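Local coordinates for tudor domain-containing protein 1 (Mus musculus, PDB 4B9W) that helps repress transposable elements during spermatogenesis through the piRNA pathway, binding Piwi proteins methylated on arginine, at residues C34-D39 and A162-I167; A53-Q58 and P71-F76; N95-F100 and G104-V109; T148-A153 and D189-E194. All coordinates share one frame; numbering follows the deposited sequence.

Interaction 1: C34-D39 and A162-I167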
loop_
_atom_site.group_PDB
_atom_site.type_symbol
_atom_site.label_atom_id
_atom_site.label_comp_id
_atom_site.label_asym_id
_atom_site.label_seq_id
_atom_site.Cartn_x
_atom_site.Cartn_y
_atom_site.Cartn_z
ATOM N N CYS A 34 13.167 9.015 -5.591
ATOM C CA CYS A 34 14.361 9.641 -6.150
ATOM C C CYS A 34 15.582 9.340 -5.313
ATOM O O CYS A 34 15.498 9.234 -4.089
ATOM C CB CYS A 34 14.204 11.164 -6.212
ATOM S SG CYS A 34 12.987 11.796 -7.397
ATOM N N HIS A 35 16.715 9.200 -5.992
ATOM C CA HIS A 35 17.998 9.401 -5.372
ATOM C C HIS A 35 18.336 10.868 -5.454
ATOM O O HIS A 35 18.336 11.451 -6.546
ATOM C CB HIS A 35 19.065 8.600 -6.074
ATOM C CG HIS A 35 18.906 7.117 -5.927
ATOM N ND1 HIS A 35 19.241 6.249 -6.910
ATOM C CD2 HIS A 35 18.430 6.361 -4.875
ATOM C CE1 HIS A 35 19.001 4.997 -6.500
ATOM N NE2 HIS A 35 18.493 5.061 -5.249
ATOM N N PHE A 36 18.603 11.472 -4.294
ATOM C CA PHE A 36 19.058 12.854 -4.199
ATOM C C PHE A 36 20.597 12.893 -4.236
ATOM O O PHE A 36 21.280 12.244 -3.420
ATOM C CB PHE A 36 18.457 13.516 -2.959
ATOM C CG PHE A 36 16.977 13.792 -3.095
ATOM C CD1 PHE A 36 16.057 12.764 -3.069
ATOM C CD2 PHE A 36 16.514 15.081 -3.290
ATOM C CE1 PHE A 36 14.701 13.017 -3.186
ATOM C CE2 PHE A 36 15.158 15.353 -3.420
ATOM C CZ PHE A 36 14.249 14.321 -3.374
ATOM N N LEU A 37 21.136 13.587 -5.231
ATOM C CA LEU A 37 22.566 13.530 -5.513
ATOM C C LEU A 37 23.286 14.588 -4.703
ATOM O O LEU A 37 23.680 15.648 -5.219
ATOM C CB LEU A 37 22.852 13.682 -7.013
ATOM C CG LEU A 37 22.060 12.817 -7.998
ATOM C CD1 LEU A 37 22.430 13.184 -9.434
ATOM C CD2 LEU A 37 22.258 11.330 -7.749
ATOM N N LYS A 38 23.406 14.315 -3.410
ATOM C CA LYS A 38 24.170 15.157 -2.500
ATOM C C LYS A 38 24.979 14.268 -1.560
ATOM O O LYS A 38 24.769 13.051 -1.506
ATOM C CB LYS A 38 23.262 16.120 -1.724
ATOM C CG LYS A 38 22.144 15.499 -0.900
ATOM C CD LYS A 38 21.484 16.564 -0.023
ATOM C CE LYS A 38 20.576 15.940 1.034
ATOM N NZ LYS A 38 20.136 16.921 2.071
ATOM N N ASP A 39 25.924 14.876 -0.858
ATOM C CA ASP A 39 26.723 14.174 0.146
ATOM C C ASP A 39 27.350 12.864 -0.357
ATOM O O ASP A 39 27.495 11.925 0.422
ATOM C CB ASP A 39 25.849 13.888 1.380
ATOM C CG ASP A 39 25.253 15.152 1.979
ATOM O OD1 ASP A 39 25.976 16.172 2.012
ATOM O OD2 ASP A 39 24.072 15.134 2.409
ATOM N N ALA A 162 15.535 19.202 -8.345
ATOM C CA ALA A 162 14.380 19.109 -7.451
ATOM C C ALA A 162 14.478 20.225 -6.437
ATOM O O ALA A 162 15.537 20.455 -5.849
ATOM C CB ALA A 162 14.322 17.756 -6.750
ATOM N N ARG A 163 13.371 20.923 -6.254
ATOM C CA ARG A 163 13.233 21.865 -5.176
ATOM C C ARG A 163 12.251 21.273 -4.161
ATOM O O ARG A 163 11.120 20.935 -4.485
ATOM C CB ARG A 163 12.751 23.213 -5.681
ATOM C CG ARG A 163 12.859 24.281 -4.623
ATOM C CD ARG A 163 12.719 25.671 -5.217
ATOM N NE ARG A 163 11.350 25.951 -5.584
ATOM C CZ ARG A 163 10.374 26.240 -4.723
ATOM N NH1 ARG A 163 10.603 26.265 -3.409
ATOM N NH2 ARG A 163 9.141 26.494 -5.168
ATOM N N VAL A 164 12.724 21.112 -2.941
ATOM C CA VAL A 164 11.969 20.465 -1.879
ATOM C C VAL A 164 10.985 21.519 -1.324
ATOM O O VAL A 164 11.368 22.345 -0.545
ATOM C CB VAL A 164 12.958 19.900 -0.805
ATOM C CG1 VAL A 164 12.233 19.194 0.328
ATOM C CG2 VAL A 164 13.974 18.946 -1.437
ATOM N N VAL A 165 9.729 21.502 -1.748
ATOM C CA VAL A 165 8.759 22.557 -1.373
ATOM C C VAL A 165 8.074 22.241 -0.042
ATOM O O VAL A 165 7.831 23.140 0.768
ATOM C CB VAL A 165 7.686 22.761 -2.486
ATOM C CG1 VAL A 165 6.601 23.760 -2.074
ATOM C CG2 VAL A 165 8.350 23.206 -3.784
ATOM N N GLU A 166 7.739 20.966 0.165
ATOM C CA GLU A 166 7.131 20.549 1.424
ATOM C C GLU A 166 7.710 19.206 1.875
ATOM O O GLU A 166 8.006 18.332 1.039
ATOM C CB GLU A 166 5.592 20.524 1.325
ATOM C CG GLU A 166 5.002 19.223 0.853
ATOM C CD GLU A 166 3.545 19.353 0.427
ATOM O OE1 GLU A 166 2.771 20.052 1.133
ATOM O OE2 GLU A 166 3.173 18.737 -0.612
ATOM N N ILE A 167 7.884 19.078 3.193
ATOM C CA ILE A 167 8.508 17.922 3.827
ATOM C C ILE A 167 7.453 17.338 4.731
ATOM O O ILE A 167 6.906 18.050 5.565
ATOM C CB ILE A 167 9.733 18.317 4.701
ATOM C CG1 ILE A 167 10.671 19.291 3.962
ATOM C CG2 ILE A 167 10.505 17.076 5.167
ATOM C CD1 ILE A 167 12.049 19.423 4.603
#
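Lys38 NZ lies two residues beyond the Phe36 ring that packs on Ala162 and Val164, and two groups grip it: Glu17 OE2 by a salt bridge and Glu12 O by a hydrogen bond. The contact between 34-39 and 162-167 itself is purely apolar. A single ring atom does the touching. Phe36 CE2 lies 4.2 Å from Ala162 CB. The same CE2 lies 4.3 Å from Val164 CG2. Both methyls meet the ring obliquely. Phe36 CG stands anti to its own carbonyl carbon (chi1 -72°), and this carries the ring across to the other strand. Ala162 and Val164 both point toward it, while Arg163 between them points away. The backbones stay apart, with 8.5 Å between Phe36 CA and Ala162 CA. Past Phe36 the chain makes an inverse gamma turn centred on Leu37, with a weak bond from Lys38 N to Phe36 O. Strand 18-26 pairs antiparallel with both strands, and its Val19 and Val21 also touch the Phe36 ring. Met129 and Cys131 of strand 129-133 touch it as well. A ring enclosed by apolar side chains from several strands is typical of a curled sheet's interior, consistent with the OB-like, staphylococcal-nuclease-like barrel of an extended Tudor domain.

Interaction 2: A53-Q58 and P71-F76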
loop_
_atom_site.group_PDB
_atom_site.type_symbol
_atom_site.label_atom_id
_atom_site.label_comp_id
_atom_site.label_asym_id
_atom_site.label_seq_id
_atom_site.Cartn_x
_atom_site.Cartn_y
_atom_site.Cartn_z
ATOM N N ALA A 53 26.903 -7.380 -0.653
ATOM C CA ALA A 53 27.126 -8.562 -1.495
ATOM C C ALA A 53 28.110 -9.518 -0.823
ATOM O O ALA A 53 27.900 -10.720 -0.796
ATOM C CB ALA A 53 27.650 -8.170 -2.872
ATOM N N ASP A 54 29.194 -8.978 -0.300
ATOM C CA ASP A 54 30.224 -9.800 0.357
ATOM C C ASP A 54 29.653 -10.448 1.610
ATOM O O ASP A 54 29.759 -11.649 1.795
ATOM C CB ASP A 54 31.451 -8.941 0.689
ATOM C CG ASP A 54 32.074 -8.302 -0.545
ATOM O OD1 ASP A 54 31.773 -8.726 -1.674
ATOM O OD2 ASP A 54 32.864 -7.355 -0.397
ATOM N N TYR A 55 29.007 -9.633 2.437
ATOM C CA TYR A 55 28.416 -10.078 3.696
ATOM C C TYR A 55 27.356 -11.144 3.430
ATOM O O TYR A 55 27.354 -12.190 4.088
ATOM C CB TYR A 55 27.823 -8.873 4.454
ATOM C CG TYR A 55 26.805 -9.220 5.516
ATOM C CD1 TYR A 55 27.198 -9.747 6.754
ATOM C CD2 TYR A 55 25.444 -9.018 5.288
ATOM C CE1 TYR A 55 26.258 -10.078 7.723
ATOM C CE2 TYR A 55 24.503 -9.329 6.248
ATOM C CZ TYR A 55 24.905 -9.860 7.459
ATOM O OH TYR A 55 23.955 -10.169 8.401
ATOM N N CYS A 56 26.472 -10.889 2.458
ATOM C CA CYS A 56 25.345 -11.787 2.194
ATOM C C CYS A 56 25.812 -13.059 1.506
ATOM O O CYS A 56 25.203 -14.116 1.657
ATOM C CB CYS A 56 24.251 -11.109 1.343
ATOM S SG CYS A 56 23.097 -10.087 2.289
ATOM N N ALA A 57 26.899 -12.945 0.755
ATOM C CA ALA A 57 27.414 -14.049 -0.027
ATOM C C ALA A 57 27.780 -15.253 0.801
ATOM O O ALA A 57 27.803 -16.339 0.281
ATOM C CB ALA A 57 28.640 -13.601 -0.826
ATOM N N GLN A 58 28.094 -15.078 2.075
ATOM C CA GLN A 58 28.805 -16.128 2.778
ATOM C C GLN A 58 27.928 -17.218 3.376
ATOM O O GLN A 58 26.794 -16.978 3.786
ATOM C CB GLN A 58 29.715 -15.540 3.844
ATOM C CG GLN A 58 30.786 -16.519 4.314
ATOM C CD GLN A 58 31.585 -17.133 3.172
ATOM O OE1 GLN A 58 31.948 -16.446 2.212
ATOM N NE2 GLN A 58 31.865 -18.433 3.273
ATOM N N PRO A 71 14.337 -4.014 9.867
ATOM C CA PRO A 71 15.276 -3.959 8.766
ATOM C C PRO A 71 15.924 -5.313 8.501
ATOM O O PRO A 71 16.044 -6.136 9.403
ATOM C CB PRO A 71 16.309 -2.923 9.227
ATOM C CG PRO A 71 15.768 -2.333 10.485
ATOM C CD PRO A 71 14.883 -3.367 11.072
ATOM N N CYS A 72 16.288 -5.536 7.250
ATOM C CA CYS A 72 16.992 -6.740 6.828
ATOM C C CYS A 72 17.728 -6.464 5.521
ATOM O O CYS A 72 17.731 -5.320 5.026
ATOM C CB CYS A 72 16.012 -7.896 6.646
ATOM S SG CYS A 72 14.613 -7.528 5.552
ATOM N N CYS A 73 18.400 -7.507 5.028
ATOM C CA CYS A 73 18.962 -7.595 3.698
ATOM C C CYS A 73 18.041 -8.525 2.954
ATOM O O CYS A 73 17.707 -9.599 3.462
ATOM C CB CYS A 73 20.359 -8.235 3.719
ATOM S SG CYS A 73 21.635 -7.304 4.605
ATOM N N ALA A 74 17.633 -8.132 1.746
ATOM C CA ALA A 74 16.715 -8.934 0.939
ATOM C C ALA A 74 17.289 -9.095 -0.462
ATOM O O ALA A 74 17.829 -8.156 -1.014
ATOM C CB ALA A 74 15.335 -8.272 0.878
ATOM N N PHE A 75 17.167 -10.292 -1.023
ATOM C CA PHE A 75 17.640 -10.586 -2.371
ATOM C C PHE A 75 16.631 -10.033 -3.378
ATOM O O PHE A 75 15.450 -10.279 -3.243
ATOM C CB PHE A 75 17.777 -12.113 -2.507
ATOM C CG PHE A 75 18.227 -12.580 -3.848
ATOM C CD1 PHE A 75 19.556 -12.515 -4.203
ATOM C CD2 PHE A 75 17.326 -13.118 -4.750
ATOM C CE1 PHE A 75 19.980 -12.950 -5.454
ATOM C CE2 PHE A 75 17.744 -13.561 -5.999
ATOM C CZ PHE A 75 19.067 -13.480 -6.348
ATOM N N PHE A 76 17.091 -9.262 -4.356
ATOM C CA PHE A 76 16.220 -8.709 -5.406
ATOM C C PHE A 76 16.440 -9.470 -6.722
ATOM O O PHE A 76 17.501 -9.366 -7.363
ATOM C CB PHE A 76 16.475 -7.195 -5.583
ATOM C CG PHE A 76 15.692 -6.569 -6.704
ATOM C CD1 PHE A 76 14.309 -6.721 -6.775
ATOM C CD2 PHE A 76 16.331 -5.849 -7.713
ATOM C CE1 PHE A 76 13.579 -6.160 -7.807
ATOM C CE2 PHE A 76 15.602 -5.293 -8.751
ATOM C CZ PHE A 76 14.223 -5.451 -8.803
#
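Helix 41-57 links the nuclease-like part of this extended Tudor domain to its Tudor barrel, and its C-terminal end packs on barrel strand 71-76 through Tyr55, Cys56 and Cys73. The contact is small and has no hydrogen bond across it. Cys56 SG comes down on Cys73, 3.6 Å from Cys73 CB. The two sulfurs, Cys56 SG and Cys73 SG, are 3.9 Å apart, which is packing and not a disulfide. Cys73 SG also meets the tyrosine ring at its edge, 3.9 Å from Tyr55 CE2 and near the ring plane, in a sulfur-aromatic contact. The line from the ring centre to the sulfur runs 78° off the ring normal. Tyr55 CG is anti to the backbone N (chi1 161°), which lays the ring alongside Cys56 with this edge turned to the strand. The hydroxyl is fixed separately, since Tyr55 OH bonds to Ala116 O. Cys73 bonds through its backbone to Gln115, whose NE2 also bonds to Cys56 O. On the same strand Ala74 points away from the helix and meets Val98, Phe100 and Leu114. The helix therefore covers the outside of the barrel wall, the place of the linking helix in an extended Tudor domain.

Interaction 3: N95-F100 and G104-V109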
loop_
_atom_site.group_PDB
_atom_site.type_symbol
_atom_site.label_atom_id
_atom_site.label_comp_id
_atom_site.label_asym_id
_atom_site.label_seq_id
_atom_site.Cartn_x
_atom_site.Cartn_y
_atom_site.Cartn_z
ATOM N N ASN A 95 5.705 -16.415 2.880
ATOM C CA ASN A 95 6.532 -15.400 2.206
ATOM C C ASN A 95 6.363 -14.041 2.831
ATOM O O ASN A 95 5.405 -13.800 3.566
ATOM C CB ASN A 95 6.194 -15.332 0.720
ATOM C CG ASN A 95 6.676 -16.543 -0.017
ATOM O OD1 ASN A 95 7.207 -17.462 0.593
ATOM N ND2 ASN A 95 6.483 -16.559 -1.327
ATOM N N VAL A 96 7.302 -13.157 2.530
ATOM C CA VAL A 96 7.394 -11.846 3.163
ATOM C C VAL A 96 7.533 -10.796 2.040
ATOM O O VAL A 96 8.331 -10.987 1.106
ATOM C CB VAL A 96 8.626 -11.788 4.120
ATOM C CG1 VAL A 96 8.765 -10.422 4.760
ATOM C CG2 VAL A 96 8.550 -12.855 5.218
ATOM N N LYS A 97 6.750 -9.714 2.098
ATOM C CA LYS A 97 6.995 -8.570 1.208
ATOM C C LYS A 97 7.913 -7.586 1.859
ATOM O O LYS A 97 7.730 -7.207 3.017
ATOM C CB LYS A 97 5.721 -7.849 0.797
ATOM C CG LYS A 97 4.859 -8.708 -0.084
ATOM C CD LYS A 97 3.841 -7.902 -0.823
ATOM C CE LYS A 97 3.027 -8.830 -1.688
ATOM N NZ LYS A 97 1.820 -8.130 -2.181
ATOM N N VAL A 98 8.891 -7.148 1.085
ATOM C CA VAL A 98 9.907 -6.257 1.576
ATOM C C VAL A 98 9.937 -4.977 0.753
ATOM O O VAL A 98 9.755 -5.026 -0.465
ATOM C CB VAL A 98 11.287 -6.932 1.554
ATOM C CG1 VAL A 98 11.303 -8.056 2.570
ATOM C CG2 VAL A 98 11.630 -7.425 0.140
ATOM N N HIS A 99 10.129 -3.859 1.451
ATOM C CA HIS A 99 10.365 -2.551 0.870
ATOM C C HIS A 99 11.831 -2.305 0.732
ATOM O O HIS A 99 12.546 -2.179 1.726
ATOM C CB HIS A 99 9.770 -1.465 1.760
ATOM C CG HIS A 99 9.908 -0.091 1.179
ATOM N ND1 HIS A 99 8.960 0.454 0.379
ATOM C CD2 HIS A 99 10.951 0.817 1.236
ATOM C CE1 HIS A 99 9.381 1.680 -0.019
ATOM N NE2 HIS A 99 10.606 1.887 0.512
ATOM N N PHE A 100 12.320 -2.251 -0.502
ATOM C CA PHE A 100 13.733 -1.935 -0.731
ATOM C C PHE A 100 13.996 -0.442 -0.476
ATOM O O PHE A 100 13.623 0.402 -1.278
ATOM C CB PHE A 100 14.140 -2.384 -2.156
ATOM C CG PHE A 100 14.254 -3.874 -2.285
ATOM C CD1 PHE A 100 15.358 -4.529 -1.772
ATOM C CD2 PHE A 100 13.256 -4.626 -2.894
ATOM C CE1 PHE A 100 15.474 -5.913 -1.854
ATOM C CE2 PHE A 100 13.360 -6.002 -2.982
ATOM C CZ PHE A 100 14.474 -6.648 -2.465
ATOM N N GLY A 104 12.779 2.054 -3.427
ATOM C CA GLY A 104 11.363 2.352 -3.289
ATOM C C GLY A 104 10.419 1.296 -3.819
ATOM O O GLY A 104 9.203 1.458 -3.707
ATOM N N ASN A 105 10.958 0.226 -4.400
ATOM C CA ASN A 105 10.148 -0.925 -4.827
ATOM C C ASN A 105 9.889 -1.908 -3.694
ATOM O O ASN A 105 10.663 -1.999 -2.708
ATOM C CB ASN A 105 10.758 -1.660 -6.021
ATOM C CG ASN A 105 12.160 -2.165 -5.753
ATOM O OD1 ASN A 105 13.005 -1.406 -5.345
ATOM N ND2 ASN A 105 12.406 -3.451 -5.994
ATOM N N VAL A 106 8.778 -2.612 -3.830
ATOM C CA VAL A 106 8.360 -3.643 -2.889
ATOM C C VAL A 106 8.312 -4.960 -3.646
ATOM O O VAL A 106 7.706 -5.020 -4.702
ATOM C CB VAL A 106 6.958 -3.331 -2.303
ATOM C CG1 VAL A 106 6.379 -4.542 -1.554
ATOM C CG2 VAL A 106 7.023 -2.105 -1.399
ATOM N N GLU A 107 8.939 -6.007 -3.117
ATOM C CA GLU A 107 8.892 -7.344 -3.729
ATOM C C GLU A 107 8.494 -8.444 -2.708
ATOM O O GLU A 107 8.826 -8.367 -1.531
ATOM C CB GLU A 107 10.260 -7.718 -4.334
ATOM C CG GLU A 107 10.888 -6.703 -5.293
ATOM C CD GLU A 107 10.044 -6.410 -6.524
ATOM O OE1 GLU A 107 9.368 -7.348 -7.002
ATOM O OE2 GLU A 107 10.077 -5.242 -7.022
ATOM N N GLU A 108 7.818 -9.481 -3.182
ATOM C CA GLU A 108 7.560 -10.677 -2.385
ATOM C C GLU A 108 8.739 -11.645 -2.469
ATOM O O GLU A 108 9.113 -12.070 -3.570
ATOM C CB GLU A 108 6.318 -11.380 -2.888
ATOM C CG GLU A 108 5.989 -12.634 -2.084
ATOM C CD GLU A 108 4.660 -13.237 -2.468
ATOM O OE1 GLU A 108 3.822 -12.502 -3.012
ATOM O OE2 GLU A 108 4.453 -14.447 -2.216
ATOM N N VAL A 109 9.320 -11.983 -1.311
ATOM C CA VAL A 109 10.432 -12.923 -1.236
ATOM C C VAL A 109 10.127 -14.100 -0.296
ATOM O O VAL A 109 9.135 -14.092 0.460
ATOM C CB VAL A 109 11.751 -12.220 -0.838
ATOM C CG1 VAL A 109 12.100 -11.129 -1.846
ATOM C CG2 VAL A 109 11.689 -11.628 0.567
#
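Val96 and Val109 form an antiparallel hydrogen-bonded pair, with Val109 N giving to Val96 O at 2.8 Å and Val96 N giving back to Val109 O. Val98 and Glu107 form the next such pair. Near the turn, Phe100 N bonds to Asn105 O at 2.8 Å, and Gly104 N closes on Phe100 O. Gly104 has backbone angles that call for glycine. At the other end Asn95 ND2 reaches the carboxylate of Glu108, 3.1 Å from OE2, on the lone pair that faces away from the other oxygen.

Asn105 ND2 gives a nearly straight bond (178°) to Glu107 OE2, within the amide plane. Asn105 OD1 bonds to a modified side chain of the bound peptide, and Phe100 packs on that side chain too. This is the beta hairpin of the Tudor barrel, and here it forms part of the methylarginine pocket. Asn105 CG sits between its backbone N and carbonyl carbon (chi1 58°), which turns the amide to Phe100. Asn105 ND2 lies 3.4 Å from Phe100 CD2, and the two planes are only 14° apart. With an alanine here, the peptide's modified side chain would probably lose a polar partner and the Glu107 carboxylate would be freer to turn.

Glu107 CG meets the ring at its edge, 3.5 Å from Phe100 CE2. On the same face as Glu107, Val98 CG1 packs on Val109 CG2 at 4.1 Å, beside Leu114. On the other face Val106 CG2 lies 3.7 Å from His99 ND1. There Lys97 crosses Glu108 at a slant, its CG against Glu108 CB, and it also meets Lys97 of the second subunit.

Interaction 4: T148-A153 and D189-E194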
loop_
_atom_site.group_PDB
_atom_site.type_symbol
_atom_site.label_atom_id
_atom_site.label_comp_id
_atom_site.label_asym_id
_atom_site.label_seq_id
_atom_site.Cartn_x
_atom_site.Cartn_y
_atom_site.Cartn_z
ATOM N N THR A 148 0.760 9.007 -15.975
ATOM C CA THR A 148 1.970 8.397 -15.414
ATOM C C THR A 148 3.040 8.129 -16.487
ATOM O O THR A 148 4.219 8.434 -16.281
ATOM C CB THR A 148 1.614 7.148 -14.575
ATOM O OG1 THR A 148 0.767 7.549 -13.483
ATOM C CG2 THR A 148 2.865 6.493 -14.023
ATOM N N ALA A 149 2.641 7.607 -17.639
ATOM C CA ALA A 149 3.594 7.353 -18.724
ATOM C C ALA A 149 4.169 8.655 -19.324
ATOM O O ALA A 149 5.351 8.714 -19.740
ATOM C CB ALA A 149 2.965 6.473 -19.796
ATOM N N ARG A 150 3.369 9.712 -19.352
ATOM C CA ARG A 150 3.895 10.992 -19.807
ATOM C C ARG A 150 4.959 11.499 -18.827
ATOM O O ARG A 150 6.037 11.913 -19.240
ATOM C CB ARG A 150 2.781 12.029 -20.026
ATOM C CG ARG A 150 3.282 13.395 -20.501
ATOM C CD ARG A 150 4.336 13.307 -21.611
ATOM N NE ARG A 150 3.770 13.063 -22.941
ATOM C CZ ARG A 150 4.298 12.279 -23.897
ATOM N NH1 ARG A 150 5.422 11.555 -23.733
ATOM N NH2 ARG A 150 3.671 12.189 -25.048
ATOM N N PHE A 151 4.654 11.432 -17.528
ATOM C CA PHE A 151 5.581 11.803 -16.469
ATOM C C PHE A 151 6.900 11.040 -16.625
ATOM O O PHE A 151 7.955 11.658 -16.618
ATOM C CB PHE A 151 4.906 11.578 -15.079
ATOM C CG PHE A 151 5.760 11.928 -13.872
ATOM C CD1 PHE A 151 6.637 13.009 -13.871
ATOM C CD2 PHE A 151 5.610 11.204 -12.691
ATOM C CE1 PHE A 151 7.386 13.317 -12.743
ATOM C CE2 PHE A 151 6.359 11.503 -11.567
ATOM C CZ PHE A 151 7.248 12.574 -11.592
ATOM N N GLN A 152 6.813 9.714 -16.781
ATOM C CA GLN A 152 7.967 8.822 -16.944
ATOM C C GLN A 152 8.847 9.242 -18.141
ATOM O O GLN A 152 10.077 9.303 -18.034
ATOM C CB GLN A 152 7.458 7.374 -17.094
ATOM C CG GLN A 152 8.444 6.346 -17.590
ATOM C CD GLN A 152 9.576 6.130 -16.633
ATOM O OE1 GLN A 152 9.434 6.353 -15.423
ATOM N NE2 GLN A 152 10.705 5.666 -17.148
ATOM N N ALA A 153 8.201 9.568 -19.258
ATOM C CA ALA A 153 8.889 10.055 -20.451
ATOM C C ALA A 153 9.577 11.425 -20.205
ATOM O O ALA A 153 10.589 11.736 -20.852
ATOM C CB ALA A 153 7.924 10.106 -21.659
ATOM N N ASP A 189 4.227 21.675 -15.477
ATOM C CA ASP A 189 3.753 22.451 -16.621
ATOM C C ASP A 189 3.352 21.556 -17.747
ATOM O O ASP A 189 2.288 21.729 -18.334
ATOM C CB ASP A 189 4.827 23.411 -17.168
ATOM C CG ASP A 189 4.283 24.320 -18.288
ATOM O OD1 ASP A 189 3.423 25.184 -18.005
ATOM O OD2 ASP A 189 4.700 24.157 -19.461
ATOM N N VAL A 190 4.234 20.614 -18.063
ATOM C CA VAL A 190 4.008 19.655 -19.131
ATOM C C VAL A 190 2.708 18.923 -18.911
ATOM O O VAL A 190 1.851 18.905 -19.801
ATOM C CB VAL A 190 5.147 18.624 -19.218
ATOM C CG1 VAL A 190 4.887 17.623 -20.325
ATOM C CG2 VAL A 190 6.500 19.332 -19.398
ATOM N N LEU A 191 2.551 18.328 -17.723
ATOM C CA LEU A 191 1.352 17.538 -17.399
ATOM C C LEU A 191 0.057 18.365 -17.361
ATOM O O LEU A 191 -1.017 17.864 -17.717
ATOM C CB LEU A 191 1.536 16.811 -16.062
ATOM C CG LEU A 191 2.694 15.801 -15.940
ATOM C CD1 LEU A 191 2.588 15.024 -14.626
ATOM C CD2 LEU A 191 2.758 14.843 -17.118
ATOM N N ILE A 192 0.147 19.619 -16.912
ATOM C CA ILE A 192 -1.032 20.490 -16.870
ATOM C C ILE A 192 -1.406 20.905 -18.288
ATOM O O ILE A 192 -2.540 20.742 -18.705
ATOM C CB ILE A 192 -0.809 21.741 -15.998
ATOM C CG1 ILE A 192 -0.510 21.333 -14.549
ATOM C CG2 ILE A 192 -2.041 22.654 -16.069
ATOM C CD1 ILE A 192 0.149 22.400 -13.720
ATOM N N ARG A 193 -0.422 21.428 -19.020
ATOM C CA ARG A 193 -0.612 21.879 -20.396
ATOM C C ARG A 193 -1.261 20.790 -21.247
ATOM O O ARG A 193 -2.151 21.069 -22.045
ATOM C CB ARG A 193 0.733 22.282 -21.028
ATOM C CG ARG A 193 0.621 23.434 -21.995
ATOM C CD ARG A 193 1.659 23.387 -23.114
ATOM N NE ARG A 193 1.157 24.030 -24.341
ATOM C CZ ARG A 193 1.851 24.183 -25.472
ATOM N NH1 ARG A 193 3.106 23.752 -25.575
ATOM N NH2 ARG A 193 1.286 24.781 -26.517
ATOM N N GLU A 194 -0.805 19.551 -21.067
ATOM C CA GLU A 194 -1.269 18.426 -21.876
ATOM C C GLU A 194 -2.612 17.864 -21.404
ATOM O O GLU A 194 -3.085 16.875 -21.954
ATOM C CB GLU A 194 -0.248 17.299 -21.840
ATOM C CG GLU A 194 1.165 17.712 -22.224
ATOM C CD GLU A 194 1.630 17.130 -23.526
ATOM O OE1 GLU A 194 0.782 16.970 -24.429
ATOM O OE2 GLU A 194 2.836 16.848 -23.637
#
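Phe151 CA and Leu191 CA are the nearest CA pair of the two segments, 7.2 Å apart. Segment 148-153 is helical throughout, and 189-193 is the end part of a shorter helix. Each carries regular helical bonds, such as Gln152 N to Thr148 O and Arg193 N to Asp189 O. No hydrogen bond crosses between them.

Leu191 and Arg150 carry most of the contact. Leu191 CG is anti to its carbonyl carbon (chi1 -61°), and the end of the side chain comes nearer to the facing helix than its base does. The two methyls divide the work. Leu191 CD2 lies 3.7 Å from Arg150 CG. It also comes 3.9 Å from Phe151 N. Leu191 CD1 meets Phe151 CB at 4.2 Å and approaches the aromatic ring obliquely. Leu133 of strand 129-133 touches both Leu191 and Phe151, so the apolar layer continues down to the sheet. The Phe151 ring also meets Phe32 edge-to-face.

Above this layer the contact is charged. Arg150 bends at chi2 and chi3, which folds its chain over Leu191 and lifts the guanidinium to Glu194. The salt bridge is long, 4.0 Å from Arg150 NE to Glu194 OE2. The two flat groups are 22° apart, but the oxygen lies well out of the guanidinium plane. No N-H points at it, so only the charges attract. Ala153 CB lies at the edge of the guanidinium.

Thr148 and Gln152 of the same helix pack on the bound peptide. Helix 145-155, which leads into strand 160-168, packed against the C-terminal helix 187-193, is consistent with a staphylococcal-nuclease-like fold.

Interactions 1 and 4 belong to the nuclease-like part, and interactions 2 and 3 to the Tudor barrel side. Interaction 1 is fully buried and apolar. Interaction 4 grades from a buried leucine and phenylalanine to a loose ion pair at the surface. Interaction 2 is also buried, but sulfur does most of the touching. Interaction 3 is by far the largest and the only one built on backbone hydrogen bonds. Interactions 2 and 3 share one sheet and touch directly, as where Phe76 CE1 packs 3.5 Å from Asn105 ND2. The centres of interactions 1 and 2 are 27 Å apart, yet strand 31-36 leads through a short loop into helix 41-57, which bridges them.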